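Local coordinates for dual specificity phosphatase 28 (Homo sapiens, PDB 5Y15), which is an atypical dual-specificity protein phosphatase that hydrolyses a synthetic aryl phosphate in vitro but has almost no detectable activity toward phosphotyrosine, at residues Ser46-Ala55 and Gly118-Gly127; Thr136-Leu147 and Trp168-Leu178. The protein carries 2 engineered substitutions. All blocks are in the same frame, centred on the assembly; numbering follows the deposited sequence.

Contact 1 (Ser46-Ala55 and Gly118-Gly127); sequences SLFLGSARAA and GACLVYSKNG. Engineered in segment 118-127: Ser124 (natural residue Cys). With PO4 (phosphate ion), chain C.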
loop_
_atom_site.group_PDB
_atom_site.type_symbol
_atom_site.label_atom_id
_atom_site.label_comp_id
_atom_site.label_asym_id
_atom_site.label_seq_id
_atom_site.Cartn_x
_atom_site.Cartn_y
_atom_site.Cartn_z
ATOM N N SER A 46 1.349 -3.859 16.875
ATOM C CA SER A 46 0.740 -3.958 15.556
ATOM C C SER A 46 1.757 -3.874 14.407
ATOM O O SER A 46 1.371 -3.691 13.253
ATOM C CB SER A 46 -0.350 -2.894 15.399
ATOM O OG SER A 46 -1.530 -3.292 16.086
ATOM N N LEU A 47 3.040 -4.083 14.692
ATOM C CA LEU A 47 4.117 -3.909 13.724
ATOM C C LEU A 47 5.116 -5.056 13.823
ATOM O O LEU A 47 5.784 -5.201 14.852
ATOM C CB LEU A 47 4.832 -2.580 13.980
ATOM C CG LEU A 47 6.076 -2.358 13.137
ATOM C CD1 LEU A 47 5.647 -2.082 11.676
ATOM C CD2 LEU A 47 6.939 -1.234 13.740
ATOM N N PHE A 48 5.241 -5.853 12.753
ATOM C CA PHE A 48 6.187 -6.965 12.682
ATOM C C PHE A 48 7.132 -6.813 11.496
ATOM O O PHE A 48 6.733 -6.361 10.423
ATOM C CB PHE A 48 5.482 -8.309 12.533
ATOM C CG PHE A 48 4.511 -8.601 13.621
ATOM C CD1 PHE A 48 3.218 -8.095 13.566
ATOM C CD2 PHE A 48 4.890 -9.366 14.717
ATOM C CE1 PHE A 48 2.311 -8.367 14.569
ATOM C CE2 PHE A 48 3.984 -9.643 15.733
ATOM C CZ PHE A 48 2.692 -9.142 15.658
ATOM N N LEU A 49 8.367 -7.267 11.688
ATOM C CA LEU A 49 9.409 -7.273 10.683
ATOM C C LEU A 49 9.718 -8.727 10.334
ATOM O O LEU A 49 9.630 -9.610 11.192
ATOM C CB LEU A 49 10.668 -6.573 11.211
ATOM C CG LEU A 49 11.878 -6.421 10.291
ATOM C CD1 LEU A 49 12.680 -5.257 10.747
ATOM C CD2 LEU A 49 12.763 -7.665 10.226
ATOM N N GLY A 50 10.068 -8.990 9.072
ATOM C CA GLY A 50 10.342 -10.367 8.696
ATOM C C GLY A 50 11.279 -10.527 7.516
ATOM O O GLY A 50 11.527 -9.599 6.744
ATOM N N SER A 51 11.779 -11.745 7.370
ATOM C CA SER A 51 12.646 -12.088 6.251
ATOM C C SER A 51 11.817 -12.821 5.216
ATOM O O SER A 51 10.598 -12.932 5.350
ATOM C CB SER A 51 13.813 -12.976 6.681
ATOM O OG SER A 51 13.310 -14.162 7.267
ATOM N N ALA A 52 12.492 -13.304 4.161
ATOM C CA ALA A 52 11.851 -14.051 3.085
ATOM C C ALA A 52 10.872 -15.068 3.650
ATOM O O ALA A 52 9.811 -15.314 3.069
ATOM C CB ALA A 52 12.883 -14.754 2.182
ATOM N N ARG A 53 11.227 -15.680 4.778
ATOM C CA ARG A 53 10.372 -16.717 5.330
ATOM C C ARG A 53 9.070 -16.167 5.896
ATOM O O ARG A 53 8.104 -16.927 6.027
ATOM C CB ARG A 53 11.161 -17.469 6.402
ATOM C CG ARG A 53 12.582 -17.802 5.902
ATOM C CD ARG A 53 12.539 -18.930 4.874
ATOM N NE ARG A 53 13.841 -19.308 4.309
ATOM C CZ ARG A 53 14.469 -20.467 4.525
ATOM N NH1 ARG A 53 13.929 -21.390 5.310
ATOM N NH2 ARG A 53 15.640 -20.717 3.942
ATOM N N ALA A 54 9.000 -14.852 6.158
ATOM C CA ALA A 54 7.840 -14.266 6.832
ATOM C C ALA A 54 6.560 -14.412 6.018
ATOM O O ALA A 54 5.519 -14.813 6.549
ATOM C CB ALA A 54 8.094 -12.791 7.136
ATOM N N ALA A 55 6.609 -14.090 4.719
ATOM C CA ALA A 55 5.386 -14.131 3.928
ATOM C C ALA A 55 4.857 -15.549 3.776
ATOM O O ALA A 55 3.667 -15.722 3.482
ATOM C CB ALA A 55 5.617 -13.496 2.560
ATOM N N GLY A 118 -5.831 -3.787 12.696
ATOM C CA GLY A 118 -4.997 -4.864 12.244
ATOM C C GLY A 118 -3.542 -4.613 12.567
ATOM O O GLY A 118 -3.195 -3.767 13.400
ATOM N N ALA A 119 -2.680 -5.351 11.883
ATOM C CA ALA A 119 -1.249 -5.262 12.097
ATOM C C ALA A 119 -0.550 -5.316 10.752
ATOM O O ALA A 119 -1.092 -5.818 9.772
ATOM C CB ALA A 119 -0.752 -6.405 12.991
ATOM N N CYS A 120 0.676 -4.824 10.713
ATOM C CA CYS A 120 1.442 -4.820 9.483
ATOM C C CYS A 120 2.618 -5.753 9.635
ATOM O O CYS A 120 3.224 -5.846 10.705
ATOM C CB CYS A 120 2.004 -3.443 9.123
ATOM S SG CYS A 120 0.805 -2.134 9.000
ATOM N N LEU A 121 2.956 -6.405 8.529
ATOM C CA LEU A 121 4.190 -7.155 8.416
ATOM C C LEU A 121 5.005 -6.434 7.356
ATOM O O LEU A 121 4.530 -6.241 6.235
ATOM C CB LEU A 121 3.927 -8.612 8.015
ATOM C CG LEU A 121 5.143 -9.244 7.359
ATOM C CD1 LEU A 121 6.206 -9.507 8.422
ATOM C CD2 LEU A 121 4.806 -10.503 6.529
ATOM N N VAL A 122 6.192 -5.981 7.726
ATOM C CA VAL A 122 7.148 -5.378 6.807
ATOM C C VAL A 122 8.231 -6.420 6.602
ATOM O O VAL A 122 8.823 -6.891 7.580
ATOM C CB VAL A 122 7.759 -4.086 7.373
ATOM C CG1 VAL A 122 8.740 -3.483 6.408
ATOM C CG2 VAL A 122 6.677 -3.057 7.725
ATOM N N TYR A 123 8.500 -6.794 5.352
ATOM C CA TYR A 123 9.513 -7.815 5.148
ATOM C C TYR A 123 10.359 -7.536 3.919
ATOM O O TYR A 123 9.923 -6.898 2.959
ATOM C CB TYR A 123 8.894 -9.202 5.065
ATOM C CG TYR A 123 8.143 -9.521 3.800
ATOM C CD1 TYR A 123 6.809 -9.174 3.662
ATOM C CD2 TYR A 123 8.754 -10.224 2.764
ATOM C CE1 TYR A 123 6.110 -9.476 2.511
ATOM C CE2 TYR A 123 8.065 -10.542 1.615
ATOM C CZ TYR A 123 6.737 -10.166 1.492
ATOM O OH TYR A 123 6.031 -10.481 0.345
ATOM N N SER A 124 11.586 -8.028 3.978
ATOM C CA SER A 124 12.518 -7.973 2.870
ATOM C C SER A 124 13.175 -9.340 2.817
ATOM O O SER A 124 12.857 -10.226 3.616
ATOM C CB SER A 124 13.536 -6.834 3.029
ATOM O OG SER A 124 14.323 -7.011 4.197
ATOM N N LYS A 125 14.034 -9.554 1.827
ATOM C CA LYS A 125 14.629 -10.879 1.677
ATOM C C LYS A 125 15.328 -11.317 2.961
ATOM O O LYS A 125 14.929 -12.296 3.604
ATOM C CB LYS A 125 15.594 -10.893 0.498
ATOM C CG LYS A 125 16.141 -12.275 0.151
ATOM C CD LYS A 125 17.220 -12.105 -0.904
ATOM C CE LYS A 125 18.236 -13.217 -0.848
ATOM N NZ LYS A 125 19.300 -12.917 -1.827
ATOM N N ASN A 126 16.352 -10.568 3.363
ATOM C CA ASN A 126 17.144 -10.902 4.540
ATOM C C ASN A 126 16.514 -10.428 5.853
ATOM O O ASN A 126 16.955 -10.856 6.926
ATOM C CB ASN A 126 18.565 -10.358 4.368
ATOM C CG ASN A 126 19.277 -10.970 3.142
ATOM O OD1 ASN A 126 19.096 -12.146 2.852
ATOM N ND2 ASN A 126 20.083 -10.177 2.437
ATOM N N GLY A 127 15.536 -9.527 5.808
ATOM C CA GLY A 127 14.962 -8.997 7.047
ATOM C C GLY A 127 15.971 -8.204 7.844
ATOM O O GLY A 127 15.990 -8.270 9.080
HETATM P P PO4 C . 17.270 -6.952 3.018
HETATM O O1 PO4 C . 16.599 -7.040 4.383
HETATM O O2 PO4 C . 18.778 -7.030 3.155
HETATM O O3 PO4 C . 16.965 -5.603 2.439
HETATM O O4 PO4 C . 16.702 -8.126 2.237
#

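Contact 2 (Thr136-Leu147 and Trp168-Leu178); sequences TAYLMRHRGLSL and WSQLQKYEEAL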
loop_
_atom_site.group_PDB
_atom_site.type_symbol
_atom_site.label_atom_id
_atom_site.label_comp_id
_atom_site.label_asym_id
_atom_site.label_seq_id
_atom_site.Cartn_x
_atom_site.Cartn_y
_atom_site.Cartn_z
ATOM N N THR A 136 11.640 1.506 10.735
ATOM C CA THR A 136 12.163 2.680 11.413
ATOM C C THR A 136 11.406 3.941 11.007
ATOM O O THR A 136 10.953 4.728 11.864
ATOM C CB THR A 136 13.641 2.809 11.077
ATOM O OG1 THR A 136 14.293 1.599 11.450
ATOM C CG2 THR A 136 14.269 3.968 11.801
ATOM N N ALA A 137 11.262 4.153 9.697
ATOM C CA ALA A 137 10.547 5.330 9.217
ATOM C C ALA A 137 9.106 5.345 9.721
ATOM O O ALA A 137 8.540 6.415 10.000
ATOM C CB ALA A 137 10.620 5.392 7.685
ATOM N N TYR A 138 8.478 4.178 9.810
ATOM C CA TYR A 138 7.108 4.147 10.297
ATOM C C TYR A 138 7.051 4.612 11.746
ATOM O O TYR A 138 6.170 5.399 12.126
ATOM C CB TYR A 138 6.495 2.750 10.149
ATOM C CG TYR A 138 5.147 2.665 10.832
ATOM C CD1 TYR A 138 4.003 3.146 10.211
ATOM C CD2 TYR A 138 5.032 2.178 12.130
ATOM C CE1 TYR A 138 2.773 3.099 10.840
ATOM C CE2 TYR A 138 3.797 2.149 12.783
ATOM C CZ TYR A 138 2.682 2.614 12.135
ATOM O OH TYR A 138 1.466 2.571 12.776
ATOM N N LEU A 139 7.990 4.140 12.570
ATOM C CA LEU A 139 7.986 4.553 13.967
ATOM C C LEU A 139 8.243 6.048 14.105
ATOM O O LEU A 139 7.661 6.706 14.977
ATOM C CB LEU A 139 9.013 3.749 14.753
ATOM C CG LEU A 139 8.675 2.262 14.817
ATOM C CD1 LEU A 139 9.799 1.544 15.530
ATOM C CD2 LEU A 139 7.356 2.079 15.569
ATOM N N MET A 140 9.092 6.610 13.244
ATOM C CA MET A 140 9.336 8.045 13.318
ATOM C C MET A 140 8.111 8.844 12.896
ATOM O O MET A 140 7.780 9.858 13.521
ATOM C CB MET A 140 10.500 8.434 12.412
ATOM C CG MET A 140 11.869 8.326 13.022
ATOM S SD MET A 140 13.074 8.779 11.753
ATOM C CE MET A 140 13.060 7.324 10.871
ATOM N N ARG A 141 7.455 8.420 11.817
ATOM C CA ARG A 141 6.411 9.215 11.176
ATOM C C ARG A 141 5.076 9.139 11.917
ATOM O O ARG A 141 4.347 10.137 11.972
ATOM C CB ARG A 141 6.262 8.777 9.721
ATOM C CG ARG A 141 5.065 9.342 8.984
ATOM C CD ARG A 141 5.129 10.870 8.884
ATOM N NE ARG A 141 4.000 11.397 8.119
ATOM C CZ ARG A 141 2.849 11.788 8.666
ATOM N NH1 ARG A 141 2.676 11.719 9.981
ATOM N NH2 ARG A 141 1.871 12.248 7.898
ATOM N N HIS A 142 4.719 7.974 12.477
ATOM C CA HIS A 142 3.393 7.807 13.068
ATOM C C HIS A 142 3.384 7.432 14.543
ATOM O O HIS A 142 2.302 7.376 15.144
ATOM C CB HIS A 142 2.573 6.786 12.272
ATOM C CG HIS A 142 2.146 7.290 10.934
ATOM N ND1 HIS A 142 2.636 6.783 9.748
ATOM C CD2 HIS A 142 1.291 8.283 10.593
ATOM C CE1 HIS A 142 2.083 7.426 8.732
ATOM N NE2 HIS A 142 1.263 8.343 9.220
ATOM N N ARG A 143 4.542 7.182 15.146
ATOM C CA ARG A 143 4.622 7.002 16.584
ATOM C C ARG A 143 5.542 8.057 17.184
ATOM O O ARG A 143 5.974 7.925 18.325
ATOM C CB ARG A 143 5.110 5.597 16.925
ATOM C CG ARG A 143 4.386 4.476 16.191
ATOM C CD ARG A 143 3.133 4.042 16.883
ATOM N NE ARG A 143 2.404 3.067 16.076
ATOM C CZ ARG A 143 2.566 1.749 16.166
ATOM N NH1 ARG A 143 3.430 1.242 17.042
ATOM N NH2 ARG A 143 1.865 0.934 15.384
ATOM N N GLY A 144 5.786 9.129 16.438
ATOM C CA GLY A 144 6.551 10.271 16.930
ATOM C C GLY A 144 7.883 9.951 17.562
ATOM O O GLY A 144 8.333 10.693 18.449
ATOM N N LEU A 145 8.599 8.948 17.052
ATOM C CA LEU A 145 9.907 8.675 17.620
ATOM C C LEU A 145 11.010 9.371 16.843
ATOM O O LEU A 145 10.900 9.635 15.649
ATOM C CB LEU A 145 10.215 7.178 17.679
ATOM C CG LEU A 145 9.476 6.263 18.660
ATOM C CD1 LEU A 145 8.138 5.917 18.148
ATOM C CD2 LEU A 145 10.258 4.985 18.887
ATOM N N SER A 146 12.102 9.641 17.540
ATOM C CA SER A 146 13.272 10.116 16.834
ATOM C C SER A 146 13.890 8.955 16.068
ATOM O O SER A 146 13.542 7.795 16.273
ATOM C CB SER A 146 14.272 10.725 17.814
ATOM O OG SER A 146 14.777 9.735 18.696
ATOM N N LEU A 147 14.798 9.280 15.153
ATOM C CA LEU A 147 15.517 8.242 14.430
ATOM C C LEU A 147 16.280 7.327 15.387
ATOM O O LEU A 147 16.293 6.096 15.215
ATOM C CB LEU A 147 16.466 8.890 13.423
ATOM C CG LEU A 147 17.420 7.975 12.667
ATOM C CD1 LEU A 147 16.643 6.857 12.027
ATOM C CD2 LEU A 147 18.197 8.769 11.626
ATOM N N TRP A 168 20.303 4.518 5.392
ATOM C CA TRP A 168 20.488 5.280 6.625
ATOM C C TRP A 168 20.547 6.766 6.342
ATOM O O TRP A 168 19.987 7.577 7.097
ATOM C CB TRP A 168 21.767 4.870 7.360
ATOM C CG TRP A 168 21.797 5.480 8.730
ATOM C CD1 TRP A 168 22.539 6.551 9.138
ATOM C CD2 TRP A 168 21.016 5.082 9.857
ATOM N NE1 TRP A 168 22.280 6.829 10.451
ATOM C CE2 TRP A 168 21.352 5.934 10.918
ATOM C CE3 TRP A 168 20.077 4.066 10.076
ATOM C CZ2 TRP A 168 20.776 5.812 12.182
ATOM C CZ3 TRP A 168 19.500 3.957 11.324
ATOM C CH2 TRP A 168 19.854 4.815 12.359
ATOM N N SER A 169 21.212 7.139 5.246
ATOM C CA SER A 169 21.285 8.548 4.882
ATOM C C SER A 169 19.894 9.092 4.624
ATOM O O SER A 169 19.517 10.170 5.120
ATOM C CB SER A 169 22.162 8.704 3.638
ATOM O OG SER A 169 22.247 10.061 3.249
ATOM N N GLN A 170 19.095 8.316 3.905
ATOM C CA GLN A 170 17.734 8.747 3.623
ATOM C C GLN A 170 16.892 8.831 4.896
ATOM O O GLN A 170 16.030 9.710 4.997
ATOM C CB GLN A 170 17.140 7.805 2.595
ATOM C CG GLN A 170 17.802 7.961 1.209
ATOM C CD GLN A 170 17.598 6.737 0.375
ATOM O OE1 GLN A 170 16.468 6.265 0.217
ATOM N NE2 GLN A 170 18.694 6.198 -0.170
ATOM N N LEU A 171 17.152 7.970 5.892
ATOM C CA LEU A 171 16.449 8.068 7.174
ATOM C C LEU A 171 16.831 9.341 7.920
ATOM O O LEU A 171 15.982 9.982 8.549
ATOM C CB LEU A 171 16.760 6.840 8.026
ATOM C CG LEU A 171 16.026 5.589 7.547
ATOM C CD1 LEU A 171 16.610 4.337 8.181
ATOM C CD2 LEU A 171 14.542 5.673 7.810
ATOM N N GLN A 172 18.108 9.725 7.864
ATOM C CA GLN A 172 18.532 10.959 8.509
ATOM C C GLN A 172 17.842 12.159 7.873
ATOM O O GLN A 172 17.341 13.051 8.577
ATOM C CB GLN A 172 20.048 11.095 8.374
ATOM C CG GLN A 172 20.856 10.225 9.334
ATOM C CD GLN A 172 22.355 10.409 9.164
ATOM O OE1 GLN A 172 22.824 10.813 8.097
ATOM N NE2 GLN A 172 23.118 10.067 10.197
ATOM N N LYS A 173 17.749 12.162 6.540
ATOM C CA LYS A 173 17.065 13.251 5.852
ATOM C C LYS A 173 15.571 13.237 6.151
ATOM O O LYS A 173 14.951 14.295 6.294
ATOM C CB LYS A 173 17.315 13.138 4.345
ATOM C CG LYS A 173 16.676 14.237 3.496
ATOM C CD LYS A 173 17.110 15.638 3.978
ATOM C CE LYS A 173 17.698 16.494 2.854
ATOM N NZ LYS A 173 16.952 16.331 1.566
ATOM N N TYR A 174 14.978 12.047 6.252
ATOM C CA TYR A 174 13.564 11.939 6.585
ATOM C C TYR A 174 13.297 12.499 7.973
ATOM O O TYR A 174 12.278 13.164 8.199
ATOM C CB TYR A 174 13.138 10.481 6.520
ATOM C CG TYR A 174 11.653 10.208 6.553
ATOM C CD1 TYR A 174 10.802 10.740 5.594
ATOM C CD2 TYR A 174 11.111 9.358 7.503
ATOM C CE1 TYR A 174 9.444 10.444 5.589
ATOM C CE2 TYR A 174 9.763 9.054 7.503
ATOM C CZ TYR A 174 8.931 9.611 6.557
ATOM O OH TYR A 174 7.591 9.302 6.559
ATOM N N GLU A 175 14.213 12.256 8.914
ATOM C CA GLU A 175 14.043 12.815 10.244
ATOM C C GLU A 175 14.083 14.331 10.196
ATOM O O GLU A 175 13.177 15.001 10.706
ATOM C CB GLU A 175 15.114 12.278 11.186
ATOM C CG GLU A 175 14.808 12.564 12.668
ATOM C CD GLU A 175 16.002 12.325 13.553
ATOM O OE1 GLU A 175 17.146 12.479 13.074
ATOM O OE2 GLU A 175 15.800 11.930 14.717
ATOM N N GLU A 176 15.071 14.897 9.497
ATOM C CA GLU A 176 15.129 16.353 9.502
ATOM C C GLU A 176 13.955 16.957 8.735
ATOM O O GLU A 176 13.523 18.077 9.040
ATOM C CB GLU A 176 16.480 16.835 8.967
ATOM C CG GLU A 176 16.606 16.956 7.463
ATOM C CD GLU A 176 17.999 17.431 7.036
ATOM O OE1 GLU A 176 18.388 18.567 7.400
ATOM O OE2 GLU A 176 18.711 16.660 6.346
ATOM N N ALA A 177 13.389 16.219 7.781
ATOM C CA ALA A 177 12.152 16.670 7.153
ATOM C C ALA A 177 10.987 16.632 8.137
ATOM O O ALA A 177 10.143 17.532 8.143
ATOM C CB ALA A 177 11.844 15.823 5.922
ATOM N N LEU A 178 10.920 15.596 8.974
ATOM C CA LEU A 178 9.815 15.488 9.922
ATOM C C LEU A 178 9.868 16.565 10.997
ATOM O O LEU A 178 8.823 16.947 11.530
ATOM C CB LEU A 178 9.795 14.105 10.563
ATOM C CG LEU A 178 9.476 12.986 9.584
ATOM C CD1 LEU A 178 9.613 11.633 10.277
ATOM C CD2 LEU A 178 8.086 13.175 8.981
#

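Contact 1 (Ser46-Ala55 and Gly118-Gly127)
Two parallel strands of the phosphatase sheet, 47-50 and 119-123, run side by side here, and the second leads straight into the phosphate-binding loop (P-loop) of the protein tyrosine phosphatase family. The pairing is a ladder of backbone bonds: Phe48 N gives to Cys120 O, and Phe48 O takes Val122 N at 2.8 Å. Gly50 N to Val122 O is more bent, at 135°. Past the strands the chains stay tied, because Ala52 N reaches Lys125 O at 2.7 Å and holds the turn after strand 47-50 against the start of the loop.

On one face Phe48 turns the edge of its ring to Ala119, with CE1 4.0 Å from Ala119 CB. Gly50 leaves room on this face for Ala54, whose CB rests 4.0 Å from Leu121 CD1. Further along, Ala55 CB lies over the face of the Tyr123 ring in a CH-pi contact, less sure because Ala55 is poorly ordered; with chi1 at 73° Tyr123 CG lies between the backbone N and the carbonyl carbon, and the ring is carried to the side where Ala55 passes. Its hydroxyl bonds to Pro77 O.

The loop wraps a phosphate ion, probably taken from the crystallisation liquor. Asn126 N donates to O4 of the phosphate at 2.7 Å, and the backbone N atoms of Ser129, Arg128 and Arg130 complete the cradle. Ser124, engineered in place of the cysteine inferred to form the phosphocysteine intermediate, lies beside the ion; its hydroxyl is hydrogen-bonded to Ser131 OG, but it is modelled too close to the phosphate for its place to be certain.

The opposite face, with Leu47, Cys120 and Val122, is packed by Met110 of helix 100-115, while helix 130-142 sets Cys135 against Val122. Strands 40-44 and 66-71 flank the pair in the sheet.

Contact 2 (Thr136-Leu147 and Trp168-Leu178)
Met140 and Leu147 push into the side of helix 165-179, each as a knob in a hole of four residues, and Leu171 returns the favour by sitting among Thr136, Ala137, Met140 and Leu147. The short segments 136-142 and 168-178 run nearly parallel, 6° apart, with axes 10.6 Å from each other, so side chains fill the gap.

The tight part is apolar. Met140 bends at chi3 (-78°), which brings CE to within 3.8 Å of Leu171 CD2 and to the edge of the Tyr174 ring. Ala137 CB nestles 3.8 Å from Tyr174 CE2. The aliphatic chain of Arg141 passes obliquely over the buried Tyr174 OH, with CB 3.5 Å from it.

Toward solvent the contact loosens at both ends. Arg141 and Leu178 are partly exposed and meet through CD and CD2. At the other end Leu147, itself buried, leads out to Trp168 and Gln172: CD1 lies 3.8 Å from Trp168 CH2, while CD2 stands over one face of the indole, toward its rim, and touches Gln172 CG. Phe151 meets the same indole edge-to-face. Glu104 of helix 100-115 makes a salt bridge to Arg141 NE and a hydrogen bond to Tyr174 OH.

One hydrogen bond links the two segments directly: Leu147 N donates to Glu175 OE2 at 2.9 Å, approaching from above the carboxylate plane. Since Ser146 is the N-cap of helix 147-157, the carboxylate meets a first-turn N-H, and the helix dipole would probably favour its negative charge. The chemistry is thus an apolar seam with one carboxylate set into it at a helix start, and an arginine paired to Glu104 at its edge.

Contact 1 lies near the centre of the chain and is largely buried; contact 2 is farther out, its centre about 13 Å from the centre of the chain, and only partly buried. Backbone bonding dominates in 46-55 with 118-127, as expected of adjacent strands, whereas 136-147 with 168-178 relies on interlocking side chains and a carboxylate at a helix start. The two are joined by chain order, since the phosphate loop after strand 119-123 leads into helix 130-142, and by direct packing of Leu47 CD2 on Leu139 CD2, 3.8 Å apart. Helix 130-142 thus has the sheet on one side and helix 165-179 on another, with helix 100-115 touching both contacts.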